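Local coordinates for NADB-Rossmann Superfamily protein (Streptococcus agalactiae, PDB 3LEC), which probably methylates an adenine of tRNA at N1, has a Rossmann-type methyltransferase fold and carries a bound zinc ion, at residues 8-11 with 12-16; 36-39 with 40-43; 53-56 with 57-60; 186-189 with 190-194. All coordinates share one frame; numbering follows the deposited sequence. Where two conformers were deposited one is given.

Contact 1 (8-11 with 12-16); sequences LSKR and LQKVA. With SO4 (sulfate ion), chain E.
Leu8 and Leu12 meet at about a right angle, with CD2 of Leu8 4.1 Å from CB of Leu12. The other branch, Leu8 CD1, reaches one turn further and touches Ala16 CB at 3.9 Å. CG of Leu8 stands beside its own backbone N (chi1 -69°), which brings its two methyls to Leu12 and Ala16. Arg11 and Leu12 instead run side by side in the same direction: Leu12 CD2 sits 3.5 Å above one face of the Arg11 guanidinium, near its rim. NH1 of the guanidinium donates to Gln124, and NH2 makes a long, weak ion pair with Asp31. This is the start of helix 10-16, with Ser9 as N-cap: its OG accepts a weak bond from Leu12 N at 3.3 Å, while Ser9 O takes the shorter 2.8 Å bond from Gln13 N. OG can fold back in this way because it lies between the backbone N and the carbonyl carbon (chi1 61°). Gln13 bends at chi2 to bring NE2 beside Leu8 CB, and one water links that NE2 to Leu8 O. On the outer side, Lys10 NZ gives a 2.9 Å hydrogen bond to O3 of a sulfate, probably from the crystallisation liquor, and Lys10 CE comes 4.2 Å from Lys14 CE.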
loop_
_atom_site.group_PDB
_atom_site.type_symbol
_atom_site.label_atom_id
_atom_site.label_comp_id
_atom_site.label_asym_id
_atom_site.label_seq_id
_atom_site.Cartn_x
_atom_site.Cartn_y
_atom_site.Cartn_z
ATOM N N LEU A 8 5.791 13.139 -9.260
ATOM C CA LEU A 8 5.899 11.896 -8.490
ATOM C C LEU A 8 6.407 10.739 -9.343
ATOM O O LEU A 8 6.188 10.701 -10.558
ATOM C CB LEU A 8 4.546 11.504 -7.898
ATOM C CG LEU A 8 3.976 12.405 -6.777
ATOM C CD1 LEU A 8 2.598 11.901 -6.440
ATOM C CD2 LEU A 8 4.869 12.364 -5.537
ATOM N N SER A 9 7.051 9.781 -8.688
ATOM C CA SER A 9 7.366 8.491 -9.316
ATOM C C SER A 9 6.047 7.837 -9.780
ATOM O O SER A 9 4.986 8.209 -9.279
ATOM C CB SER A 9 8.104 7.606 -8.297
ATOM O OG SER A 9 7.294 7.338 -7.143
ATOM N N LYS A 10 6.086 6.900 -10.736
ATOM C CA LYS A 10 4.835 6.208 -11.127
ATOM C C LYS A 10 4.123 5.583 -9.934
ATOM O O LYS A 10 2.888 5.655 -9.800
ATOM C CB LYS A 10 5.101 5.139 -12.200
ATOM C CG LYS A 10 5.455 5.736 -13.544
ATOM C CD LYS A 10 5.855 4.680 -14.587
ATOM C CE LYS A 10 4.678 3.818 -14.995
ATOM N NZ LYS A 10 5.009 2.964 -16.181
ATOM N N ARG A 11 4.908 4.951 -9.062
ATOM C CA ARG A 11 4.384 4.252 -7.931
ATOM C C ARG A 11 3.562 5.202 -7.058
ATOM O O ARG A 11 2.406 4.919 -6.728
ATOM C CB ARG A 11 5.532 3.607 -7.149
ATOM C CG ARG A 11 5.159 2.869 -5.860
ATOM C CD ARG A 11 6.421 2.403 -5.140
ATOM N NE ARG A 11 7.221 3.541 -4.681
ATOM C CZ ARG A 11 7.198 4.068 -3.450
ATOM N NH1 ARG A 11 6.431 3.561 -2.501
ATOM N NH2 ARG A 11 7.969 5.103 -3.164
ATOM N N LEU A 12 4.159 6.333 -6.697
ATOM C CA LEU A 12 3.467 7.286 -5.840
ATOM C C LEU A 12 2.348 8.043 -6.578
ATOM O O LEU A 12 1.331 8.388 -5.978
ATOM C CB LEU A 12 4.455 8.274 -5.223
ATOM C CG LEU A 12 5.437 7.714 -4.182
ATOM C CD1 LEU A 12 6.211 8.888 -3.599
ATOM C CD2 LEU A 12 4.749 6.974 -3.070
ATOM N N GLN A 13 2.544 8.283 -7.870
ATOM C CA GLN A 13 1.509 8.936 -8.699
ATOM C C GLN A 13 0.256 8.095 -8.729
ATOM O O GLN A 13 -0.845 8.629 -8.617
ATOM C CB GLN A 13 2.004 9.208 -10.126
ATOM C CG GLN A 13 0.969 9.986 -11.043
ATOM C CD GLN A 13 0.592 11.339 -10.469
ATOM O OE1 GLN A 13 -0.605 11.626 -10.236
ATOM N NE2 GLN A 13 1.595 12.200 -10.252
ATOM N N LYS A 14 0.427 6.792 -8.930
ATOM C CA LYS A 14 -0.718 5.883 -8.971
ATOM C C LYS A 14 -1.434 5.757 -7.610
ATOM O O LYS A 14 -2.640 5.562 -7.565
ATOM C CB LYS A 14 -0.322 4.565 -9.633
ATOM C CG LYS A 14 -0.109 4.809 -11.136
ATOM C CD LYS A 14 0.477 3.638 -11.895
ATOM C CE LYS A 14 0.889 4.076 -13.312
ATOM N NZ LYS A 14 -0.298 4.247 -14.197
ATOM N N VAL A 15 -0.703 5.927 -6.513
ATOM C CA VAL A 15 -1.338 6.109 -5.210
ATOM C C VAL A 15 -2.116 7.447 -5.160
ATOM O O VAL A 15 -3.271 7.467 -4.767
ATOM C CB VAL A 15 -0.315 6.043 -4.050
ATOM C CG1 VAL A 15 -0.963 6.385 -2.715
ATOM C CG2 VAL A 15 0.285 4.660 -3.967
ATOM N N ALA A 16 -1.466 8.553 -5.520
ATOM C CA ALA A 16 -2.132 9.887 -5.532
ATOM C C ALA A 16 -3.431 9.889 -6.336
ATOM O O ALA A 16 -4.385 10.546 -5.931
ATOM C CB ALA A 16 -1.192 10.962 -6.078
HETATM S S SO4 E . 8.486 3.839 -17.205
HETATM O O1 SO4 E . 8.807 2.583 -17.878
HETATM O O2 SO4 E . 9.473 4.864 -17.525
HETATM O O3 SO4 E . 7.176 4.276 -17.662
HETATM O O4 SO4 E . 8.482 3.657 -15.756
HETATM O O HOH W 1 3.976 11.919 -12.084
#

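Contact 2 (36-39 with 40-43); sequences PIFL and LQMG
Gln41 N donates to Ile37 O at 2.8 Å, the tightest of three successive helical bonds, and the Gln41 side chain doubles back over the same carbonyl. CG of Gln41 lies between its backbone N and carbonyl carbon (chi1 83°), 3.4 Å from Phe38 O, and the straight chain beyond it carries NE2 to within 3.6 Å of Ile37 CG2. The amide end is claimed by the N-terminal segment, OE1 accepting from Leu6 N. Helix 34-41, which crosses over between strands 23-28 and 45-52 of the Rossmann-type sheet, ends here in a Schellman motif: Gly43 turns to positive phi (69°), and its N bonds to Leu40 O at 3.1 Å. Beside this end Met42, present as selenomethionine, folds against Phe38. Its CG rests over one ring face in a CH-pi contact, 4.0 Å from the Phe38 centroid and 24° off the ring normal. Its SE stands obliquely to the ring, 5.0 Å from the same centroid, as a Met-aromatic contact. Meanwhile Leu39 and Leu40 face strand 45-52. The N-H groups of Leu40, Gln41 and Met42 thus bond to Pro36 O, Ile37 O and Phe38 O, while dispersion probably dominates between the ring and Met42.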
loop_
_atom_site.group_PDB
_atom_site.type_symbol
_atom_site.label_atom_id
_atom_site.label_comp_id
_atom_site.label_asym_id
_atom_site.label_seq_id
_atom_site.Cartn_x
_atom_site.Cartn_y
_atom_site.Cartn_z
ATOM N N PRO A 36 2.226 13.971 0.030
ATOM C CA PRO A 36 1.453 15.114 0.534
ATOM C C PRO A 36 1.761 16.456 -0.183
ATOM O O PRO A 36 0.834 17.231 -0.454
ATOM C CB PRO A 36 1.837 15.191 2.030
ATOM C CG PRO A 36 2.346 13.883 2.384
ATOM C CD PRO A 36 2.891 13.229 1.116
ATOM N N ILE A 37 3.027 16.727 -0.531
ATOM C CA ILE A 37 3.357 17.974 -1.242
ATOM C C ILE A 37 2.674 18.034 -2.610
ATOM O O ILE A 37 2.148 19.068 -2.995
ATOM C CB ILE A 37 4.907 18.205 -1.373
ATOM C CG1 ILE A 37 5.496 18.550 0.002
ATOM C CG2 ILE A 37 5.241 19.318 -2.380
ATOM C CD1 ILE A 37 6.977 18.262 0.120
ATOM N N PHE A 38 2.698 16.932 -3.339
ATOM C CA PHE A 38 2.050 16.894 -4.636
ATOM C C PHE A 38 0.574 17.260 -4.487
ATOM O O PHE A 38 0.063 18.137 -5.191
ATOM C CB PHE A 38 2.151 15.516 -5.286
ATOM C CG PHE A 38 1.370 15.436 -6.564
ATOM C CD1 PHE A 38 1.783 16.161 -7.687
ATOM C CD2 PHE A 38 0.171 14.726 -6.615
ATOM C CE1 PHE A 38 1.036 16.147 -8.875
ATOM C CE2 PHE A 38 -0.586 14.673 -7.807
ATOM C CZ PHE A 38 -0.162 15.385 -8.931
ATOM N N LEU A 39 -0.082 16.606 -3.535
ATOM C CA LEU A 39 -1.534 16.701 -3.403
ATOM C C LEU A 39 -1.926 18.093 -2.948
ATOM O O LEU A 39 -2.937 18.622 -3.423
ATOM C CB LEU A 39 -2.055 15.650 -2.430
ATOM C CG LEU A 39 -1.955 14.224 -2.977
ATOM C CD1 LEU A 39 -2.426 13.249 -1.911
ATOM C CD2 LEU A 39 -2.766 14.084 -4.308
ATOM N N LEU A 40 -1.138 18.672 -2.034
ATOM C CA LEU A 40 -1.409 20.026 -1.535
ATOM C C LEU A 40 -1.040 21.133 -2.518
ATOM O O LEU A 40 -1.767 22.126 -2.630
ATOM C CB LEU A 40 -0.741 20.272 -0.170
ATOM C CG LEU A 40 -1.622 19.971 1.052
ATOM C CD1 LEU A 40 -2.916 20.821 1.038
ATOM C CD2 LEU A 40 -1.980 18.476 1.179
ATOM N N GLN A 41 0.076 20.977 -3.237
ATOM C CA GLN A 41 0.469 22.010 -4.196
ATOM C C GLN A 41 -0.546 22.101 -5.341
ATOM O O GLN A 41 -0.725 23.169 -5.918
ATOM C CB GLN A 41 1.892 21.795 -4.721
ATOM C CG GLN A 41 2.000 20.807 -5.867
ATOM C CD GLN A 41 3.440 20.343 -6.155
ATOM O OE1 GLN A 41 3.659 19.483 -7.004
ATOM N NE2 GLN A 41 4.405 20.910 -5.454
HETATM N N MSE A 42 -1.227 20.996 -5.653
HETATM C CA MSE A 42 -2.175 20.988 -6.780
HETATM C C MSE A 42 -3.581 21.357 -6.301
HETATM O O MSE A 42 -4.514 21.427 -7.102
HETATM C CB MSE A 42 -2.225 19.625 -7.477
HETATM C CG MSE A 42 -0.884 19.086 -7.962
HETATM SE SE MSE A 42 -0.149 20.124 -9.427
HETATM C CE MSE A 42 -1.181 19.273 -10.883
ATOM N N GLY A 43 -3.718 21.573 -4.997
ATOM C CA GLY A 43 -5.018 21.820 -4.371
ATOM C C GLY A 43 -5.954 20.620 -4.358
ATOM O O GLY A 43 -7.153 20.782 -4.096
#

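Contact 3 (53-56 with 57-60); sequences VVNG and PYQS
The first turn of helix 55-67, which crosses over from strand 45-52 to strand 74-78 in a beta-alpha-beta unit of the Rossmann-type fold, carries this surface contact. Val54 occupies the N-cap position, and its carbonyl opens the helical ladder by accepting from Tyr58 N at 3.2 Å. Proline suits the place taken by Pro57: a first-turn N has no helical carbonyl before it to bond, so the missing N-H breaks no helical bond. The ring packs instead on the residue at the cap, Pro57 CD lying 3.5 Å from Val54 CG2 as the two side chains cross at a slant. Asn55 and Gln59 are joined twice. Gln59 N donates to Asn55 O at 2.8 Å, and, side chain to side chain, Gln59 NE2 donates to Asn55 OD1 at 3.0 Å, so the two amides form a bridge one turn long. Gln59 reaches it by bending at chi2 (-66°), which curls its amide back toward the helix start; the two amide planes stand 63° apart. The oxygen lies close to the amide plane of Gln59, so the N-H is well aimed, though it meets OD1 somewhat tilted from the carbonyl plane of Asn55. The same OD1 is also at the edge of the Tyr58 ring, 4.0 Å from CD2, while that ring runs on toward Val76 and Leu78 of strand 74-78. One residue further along, Gly56 O accepts from Ser60 N at 2.9 Å.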
loop_
_atom_site.group_PDB
_atom_site.type_symbol
_atom_site.label_atom_id
_atom_site.label_comp_id
_atom_site.label_asym_id
_atom_site.label_seq_id
_atom_site.Cartn_x
_atom_site.Cartn_y
_atom_site.Cartn_z
ATOM N N VAL A 53 8.654 8.247 11.826
ATOM C CA VAL A 53 8.894 7.427 13.003
ATOM C C VAL A 53 10.233 7.722 13.696
ATOM O O VAL A 53 10.377 7.508 14.909
ATOM C CB VAL A 53 8.754 5.910 12.642
ATOM C CG1 VAL A 53 9.991 5.400 11.859
ATOM C CG2 VAL A 53 8.492 5.092 13.888
ATOM N N VAL A 54 11.205 8.219 12.943
ATOM C CA VAL A 54 12.513 8.588 13.524
ATOM C C VAL A 54 12.989 9.944 12.992
ATOM O O VAL A 54 12.435 10.473 12.005
ATOM C CB VAL A 54 13.590 7.479 13.356
ATOM C CG1 VAL A 54 13.131 6.137 13.966
ATOM C CG2 VAL A 54 13.990 7.304 11.908
ATOM N N ASN A 55 14.011 10.505 13.640
ATOM C CA ASN A 55 14.398 11.907 13.402
ATOM C C ASN A 55 14.842 12.297 11.981
ATOM O O ASN A 55 14.412 13.323 11.464
ATOM C CB ASN A 55 15.450 12.378 14.414
ATOM C CG ASN A 55 15.684 13.892 14.336
ATOM O OD1 ASN A 55 14.789 14.684 14.625
ATOM N ND2 ASN A 55 16.873 14.288 13.904
ATOM N N GLY A 56 15.699 11.499 11.350
ATOM C CA GLY A 56 16.127 11.784 9.985
ATOM C C GLY A 56 14.985 12.082 9.016
ATOM O O GLY A 56 14.893 13.180 8.462
ATOM N N PRO A 57 14.117 11.087 8.787
ATOM C CA PRO A 57 12.994 11.251 7.868
ATOM C C PRO A 57 12.108 12.392 8.313
ATOM O O PRO A 57 11.528 13.081 7.472
ATOM C CB PRO A 57 12.217 9.948 8.028
ATOM C CG PRO A 57 13.214 8.957 8.531
ATOM C CD PRO A 57 14.178 9.727 9.363
ATOM N N TYR A 58 11.948 12.542 9.625
ATOM C CA TYR A 58 11.141 13.643 10.168
ATOM C C TYR A 58 11.734 14.978 9.715
ATOM O O TYR A 58 11.016 15.839 9.224
ATOM C CB TYR A 58 11.040 13.563 11.704
ATOM C CG TYR A 58 10.469 14.828 12.329
ATOM C CD1 TYR A 58 9.106 15.105 12.263
ATOM C CD2 TYR A 58 11.297 15.742 13.004
ATOM C CE1 TYR A 58 8.566 16.276 12.823
ATOM C CE2 TYR A 58 10.763 16.910 13.568
ATOM C CZ TYR A 58 9.402 17.156 13.490
ATOM O OH TYR A 58 8.886 18.311 14.044
ATOM N N GLN A 59 13.047 15.140 9.873
ATOM C CA GLN A 59 13.693 16.390 9.490
ATOM C C GLN A 59 13.608 16.650 7.971
ATOM O O GLN A 59 13.380 17.791 7.534
ATOM C CB GLN A 59 15.146 16.414 9.983
ATOM C CG GLN A 59 15.287 16.355 11.521
ATOM C CD GLN A 59 14.739 17.591 12.217
ATOM O OE1 GLN A 59 14.509 18.623 11.585
ATOM N NE2 GLN A 59 14.556 17.505 13.522
ATOM N N SER A 60 13.789 15.584 7.187
ATOM C CA SER A 60 13.672 15.627 5.725
ATOM C C SER A 60 12.311 16.146 5.278
ATOM O O SER A 60 12.208 17.069 4.482
ATOM C CB SER A 60 13.871 14.223 5.136
ATOM O OG SER A 60 15.065 13.633 5.588
#

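Contact 4 (186-189 with 190-194); sequences VFKE and KWQNE
Residues 186-189 and 190-194 form one unbroken run of helix 185-204, in which each carbonyl of the first segment accepts from the N four residues on. Lys190 N to Val186 O and Gln192 N to Lys188 O are the shortest of these bonds at 2.8 Å, and Trp191 N to Phe187 O is the longest at 3.1 Å. On the buried side Trp191 turns the edge of its indole to the face of Phe187, an edge-to-face pair with the planes at 62° and the centroids of the Phe187 ring and the Trp191 five-membered ring 4.8 Å apart. Trp191 CD1 lies over the ring face, and Trp191 NE1 comes to 3.6 Å from Phe187 CE1. Different first torsions bring the rings together: CG of Phe187 is anti to its backbone N (chi1 174°), whereas CG of Trp191 lies beside its own (chi1 -68°). The extended chain of Lys190 passes the indole, its CE 3.8 Å above one face, and its NZ goes on to salt bridges with Glu157 and Glu129, which probably hold the ammonium in place. On the exposed side Gln192 lies over the end of the Lys188 carbonyl, and its NE2 comes beside Lys188 CB. Around this turn, Val186 and Phe187 rest on Ile148 of strand 141-150, Val186 and Lys190 meet Arg155 of strand 155-163, and helix 210-227 packs against Phe187 and Trp191 through Val226 and Ile223, while Phe175 of helix 170-175 adds a third ring to the aromatic pair.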
loop_
_atom_site.group_PDB
_atom_site.type_symbol
_atom_site.label_atom_id
_atom_site.label_comp_id
_atom_site.label_asym_id
_atom_site.label_seq_id
_atom_site.Cartn_x
_atom_site.Cartn_y
_atom_site.Cartn_z
ATOM N N VAL A 186 0.785 -6.648 -17.254
ATOM C CA VAL A 186 1.731 -6.518 -16.125
ATOM C C VAL A 186 1.469 -7.619 -15.103
ATOM O O VAL A 186 2.394 -8.233 -14.568
ATOM C CB VAL A 186 1.613 -5.130 -15.424
ATOM C CG1 VAL A 186 2.505 -5.051 -14.174
ATOM C CG2 VAL A 186 1.955 -3.996 -16.402
ATOM N N PHE A 187 0.197 -7.848 -14.825
ATOM C CA PHE A 187 -0.238 -8.897 -13.897
ATOM C C PHE A 187 0.249 -10.283 -14.353
ATOM O O PHE A 187 0.834 -11.042 -13.578
ATOM C CB PHE A 187 -1.760 -8.865 -13.836
ATOM C CG PHE A 187 -2.382 -9.983 -13.038
ATOM C CD1 PHE A 187 -2.533 -9.875 -11.657
ATOM C CD2 PHE A 187 -2.850 -11.126 -13.668
ATOM C CE1 PHE A 187 -3.147 -10.889 -10.915
ATOM C CE2 PHE A 187 -3.446 -12.150 -12.935
ATOM C CZ PHE A 187 -3.589 -12.032 -11.552
ATOM N N LYS A 188 0.006 -10.601 -15.615
ATOM C CA LYS A 188 0.461 -11.856 -16.199
ATOM C C LYS A 188 1.983 -11.974 -16.101
ATOM O O LYS A 188 2.502 -13.015 -15.687
ATOM C CB LYS A 188 0.044 -11.904 -17.666
ATOM C CG LYS A 188 -1.373 -12.343 -17.896
ATOM C CD LYS A 188 -1.587 -12.578 -19.386
ATOM C CE LYS A 188 -2.218 -11.375 -20.072
ATOM N NZ LYS A 188 -3.683 -11.294 -19.766
ATOM N N GLU A 189 2.696 -10.891 -16.419
ATOM C CA GLU A 189 4.164 -10.920 -16.355
ATOM C C GLU A 189 4.644 -11.145 -14.921
ATOM O O GLU A 189 5.603 -11.901 -14.690
ATOM C CB GLU A 189 4.779 -9.649 -16.978
ATOM C CG GLU A 189 4.555 -9.587 -18.502
ATOM C CD GLU A 189 4.919 -8.273 -19.179
ATOM O OE1 GLU A 189 5.321 -7.286 -18.518
ATOM O OE2 GLU A 189 4.764 -8.228 -20.416
ATOM N N LYS A 190 3.979 -10.514 -13.951
ATOM C CA LYS A 190 4.388 -10.705 -12.548
ATOM C C LYS A 190 4.273 -12.157 -12.148
ATOM O O LYS A 190 5.206 -12.731 -11.583
ATOM C CB LYS A 190 3.581 -9.847 -11.560
ATOM C CG LYS A 190 3.780 -10.310 -10.108
ATOM C CD LYS A 190 3.022 -9.494 -9.082
ATOM C CE LYS A 190 3.295 -10.025 -7.679
ATOM N NZ LYS A 190 2.935 -9.019 -6.661
ATOM N N TRP A 191 3.128 -12.767 -12.443
ATOM C CA TRP A 191 2.920 -14.149 -12.058
ATOM C C TRP A 191 3.701 -15.159 -12.917
ATOM O O TRP A 191 4.138 -16.194 -12.398
ATOM C CB TRP A 191 1.421 -14.460 -11.921
ATOM C CG TRP A 191 0.895 -13.696 -10.752
ATOM C CD1 TRP A 191 0.134 -12.578 -10.782
ATOM C CD2 TRP A 191 1.228 -13.925 -9.368
ATOM N NE1 TRP A 191 -0.083 -12.116 -9.495
ATOM C CE2 TRP A 191 0.575 -12.931 -8.612
ATOM C CE3 TRP A 191 1.997 -14.893 -8.698
ATOM C CZ2 TRP A 191 0.654 -12.878 -7.220
ATOM C CZ3 TRP A 191 2.085 -14.841 -7.319
ATOM C CH2 TRP A 191 1.426 -13.830 -6.590
ATOM N N GLN A 192 3.932 -14.837 -14.185
ATOM C CA GLN A 192 4.847 -15.661 -15.013
ATOM C C GLN A 192 6.224 -15.696 -14.338
ATOM O O GLN A 192 6.825 -16.763 -14.181
ATOM C CB GLN A 192 4.934 -15.149 -16.465
ATOM C CG GLN A 192 3.727 -15.486 -17.342
ATOM C CD GLN A 192 3.464 -14.487 -18.464
ATOM O OE1 GLN A 192 4.318 -13.670 -18.827
ATOM N NE2 GLN A 192 2.269 -14.551 -19.020
ATOM N N ASN A 193 6.691 -14.543 -13.870
ATOM C CA ASN A 193 7.998 -14.448 -13.192
ATOM C C ASN A 193 8.070 -15.237 -11.870
ATOM O O ASN A 193 9.073 -15.894 -11.579
ATOM C CB ASN A 193 8.373 -12.975 -12.961
ATOM C CG ASN A 193 9.776 -12.811 -12.403
ATOM O OD1 ASN A 193 10.735 -13.368 -12.931
ATOM N ND2 ASN A 193 9.900 -12.049 -11.329
ATOM N N GLU A 194 7.004 -15.170 -11.075
ATOM C CA GLU A 194 6.908 -15.939 -9.836
ATOM C C GLU A 194 6.928 -17.427 -10.136
ATOM O O GLU A 194 7.636 -18.174 -9.481
ATOM C CB GLU A 194 5.641 -15.602 -9.054
ATOM C CG GLU A 194 5.620 -14.168 -8.496
ATOM C CD GLU A 194 6.780 -13.878 -7.555
ATOM O OE1 GLU A 194 6.948 -14.634 -6.583
ATOM O OE2 GLU A 194 7.526 -12.895 -7.800
#

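From the N terminus the four contacts follow in series; none nests in or crosses another, and each joins side chains about one turn apart rather than closing a long loop. Contact 1 begins helix 10-16, contact 2 ends helix 34-41, contact 3 begins helix 55-67, and contact 4 lies inside helix 185-204. Contacts 1 and 2 touch, Leu8, Gln13 and Ala16 packing on Phe38 and Leu39, which joins the first helix to the first crossover of the sheet. Contact 3 opens the helix of the next crossover, its nearest atoms about 7 Å from contact 2. Contact 4 stands across the chain's centre from contact 3, centres 36 Å apart, in the first of two long C-terminal helices.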